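Long-range contact in ubiquinone biosynthesis accessory factor UbiJ (Escherichia coli, PDB 6H6N), which binds hydrophobic ubiquinone biosynthetic intermediates through its SCP2 domain and is essential for the stability of the Ubi complex: residues G45-V50 / D77-V82. Residues are numbered along the deposited sequence; the frame is centred on the assembly and turned at random.
Sequences GKVLRV and DADCTV. With CA (calcium ion), chain E; CA (calcium ion), chain D.
With CG anti to its carbonyl carbon (chi1 -61°), D79 turns its carboxylate onto the backbone of V47, while L48, CG anti to the backbone N (chi1 173°) and bent at chi2, brings CD1 against C80 CB and SG, 3.7 Å from each. The contact joins strand 47-52 to its parallel neighbour 80-84, and to the loop leading into it, in the mixed sheet of the SCP2 domain. R49 bonds to strand 80-84 through its backbone: N donates to C80 O (2.9 Å) in the carbonyl plane, and O accepts V82 N almost linearly (167°). V47 O takes two donors, D79 N at 2.8 Å and, weakly, C80 N. On the face of L48 and C80, V50 and V82 run side by side; helix 113-128 packs against C80 and V82. On the face bearing R49 and T81, R49 CB lies 3.6 Å from T81 OG1 and also meets CB of loop residue A78; R49 NE forms a salt bridge with E51 OE2. D79 OD2 accepts V47 N (2.9 Å) through its anti lone pair and, together with OD1, chelates a calcium ion, which probably limits carboxylate rotation. Two waters bound to this calcium donate onward, one to D77 O and the other to G45 O at 2.6 Å.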
loop_
_atom_site.group_PDB
_atom_site.type_symbol
_atom_site.label_atom_id
_atom_site.label_comp_id
_atom_site.label_asym_id
_atom_site.label_seq_id
_atom_site.Cartn_x
_atom_site.Cartn_y
_atom_site.Cartn_z
ATOM N N GLY A 45 -6.762 -15.849 -16.768
ATOM C CA GLY A 45 -5.835 -16.944 -16.537
ATOM C C GLY A 45 -4.381 -16.544 -16.375
ATOM O O GLY A 45 -3.559 -17.425 -16.134
ATOM N N LYS A 46 -4.051 -15.227 -16.451
ATOM C CA LYS A 46 -2.666 -14.739 -16.342
ATOM C C LYS A 46 -2.205 -14.598 -14.911
ATOM O O LYS A 46 -3.001 -14.299 -14.016
ATOM C CB LYS A 46 -2.415 -13.423 -17.127
ATOM C CG LYS A 46 -2.778 -13.477 -18.636
ATOM C CD LYS A 46 -1.899 -14.454 -19.422
ATOM C CE LYS A 46 -2.196 -14.397 -20.906
ATOM N NZ LYS A 46 -1.355 -15.372 -21.648
ATOM N N VAL A 47 -0.892 -14.804 -14.707
ATOM C CA VAL A 47 -0.201 -14.707 -13.424
ATOM C C VAL A 47 0.879 -13.653 -13.582
ATOM O O VAL A 47 1.783 -13.812 -14.411
ATOM C CB VAL A 47 0.392 -16.061 -12.968
ATOM C CG1 VAL A 47 1.121 -15.905 -11.622
ATOM C CG2 VAL A 47 -0.690 -17.152 -12.886
ATOM N N LEU A 48 0.733 -12.538 -12.835
ATOM C CA LEU A 48 1.660 -11.423 -12.883
ATOM C C LEU A 48 2.350 -11.327 -11.537
ATOM O O LEU A 48 1.676 -11.145 -10.513
ATOM C CB LEU A 48 0.902 -10.122 -13.228
ATOM C CG LEU A 48 1.679 -8.780 -13.174
ATOM C CD1 LEU A 48 2.775 -8.699 -14.249
ATOM C CD2 LEU A 48 0.726 -7.585 -13.344
ATOM N N ARG A 49 3.685 -11.456 -11.552
ATOM C CA ARG A 49 4.544 -11.361 -10.371
ATOM C C ARG A 49 5.081 -9.925 -10.327
ATOM O O ARG A 49 5.592 -9.419 -11.331
ATOM C CB ARG A 49 5.690 -12.402 -10.438
ATOM C CG ARG A 49 6.559 -12.434 -9.194
ATOM C CD ARG A 49 7.489 -13.642 -9.140
ATOM N NE ARG A 49 7.770 -13.913 -7.731
ATOM C CZ ARG A 49 7.525 -15.052 -7.090
ATOM N NH1 ARG A 49 7.788 -15.157 -5.795
ATOM N NH2 ARG A 49 7.054 -16.107 -7.746
ATOM N N VAL A 50 4.881 -9.257 -9.188
ATOM C CA VAL A 50 5.308 -7.880 -8.973
ATOM C C VAL A 50 6.338 -7.891 -7.835
ATOM O O VAL A 50 5.988 -8.209 -6.686
ATOM C CB VAL A 50 4.108 -6.926 -8.660
ATOM C CG1 VAL A 50 4.577 -5.481 -8.486
ATOM C CG2 VAL A 50 3.007 -7.007 -9.726
ATOM N N ASP A 77 4.829 -20.924 -12.156
ATOM C CA ASP A 77 5.325 -20.097 -13.240
ATOM C C ASP A 77 4.512 -18.822 -13.398
ATOM O O ASP A 77 3.284 -18.894 -13.461
ATOM C CB ASP A 77 5.257 -20.917 -14.546
ATOM C CG ASP A 77 5.487 -20.115 -15.810
ATOM O OD1 ASP A 77 6.647 -19.682 -16.037
ATOM O OD2 ASP A 77 4.511 -19.935 -16.586
ATOM N N ALA A 78 5.181 -17.667 -13.474
ATOM C CA ALA A 78 4.488 -16.406 -13.718
ATOM C C ALA A 78 4.571 -16.136 -15.203
ATOM O O ALA A 78 5.588 -16.430 -15.836
ATOM C CB ALA A 78 5.110 -15.260 -12.930
ATOM N N ASP A 79 3.492 -15.598 -15.771
ATOM C CA ASP A 79 3.438 -15.287 -17.202
ATOM C C ASP A 79 4.161 -13.981 -17.519
ATOM O O ASP A 79 4.633 -13.786 -18.633
ATOM C CB ASP A 79 1.997 -15.234 -17.660
ATOM C CG ASP A 79 1.285 -16.560 -17.464
ATOM O OD1 ASP A 79 1.729 -17.569 -18.064
ATOM O OD2 ASP A 79 0.282 -16.588 -16.716
ATOM N N CYS A 80 4.300 -13.121 -16.501
ATOM C CA CYS A 80 4.982 -11.854 -16.567
ATOM C C CYS A 80 5.490 -11.527 -15.180
ATOM O O CYS A 80 4.806 -11.811 -14.190
ATOM C CB CYS A 80 4.034 -10.771 -17.088
ATOM S SG CYS A 80 4.805 -9.140 -17.311
ATOM N N THR A 81 6.704 -10.974 -15.111
ATOM C CA THR A 81 7.337 -10.522 -13.868
ATOM C C THR A 81 7.809 -9.087 -14.087
ATOM O O THR A 81 8.489 -8.802 -15.092
ATOM C CB THR A 81 8.454 -11.456 -13.367
ATOM O OG1 THR A 81 7.927 -12.766 -13.192
ATOM C CG2 THR A 81 9.063 -10.982 -12.031
ATOM N N VAL A 82 7.381 -8.181 -13.188
ATOM C CA VAL A 82 7.717 -6.774 -13.212
ATOM C C VAL A 82 8.514 -6.413 -11.958
ATOM O O VAL A 82 8.181 -6.878 -10.848
ATOM C CB VAL A 82 6.505 -5.824 -13.484
ATOM C CG1 VAL A 82 5.798 -6.173 -14.800
ATOM C CG2 VAL A 82 5.511 -5.816 -12.331
HETATM CA CA CA E . 6.185 -18.481 -18.127
HETATM CA CA CA D . 0.032 -18.995 -17.255
HETATM O O HOH W 1 -1.649 -19.222 -15.811
HETATM O O HOH W 2 1.221 -19.518 -15.369
HETATM O O HOH W 3 4.125 -18.526 -19.132
#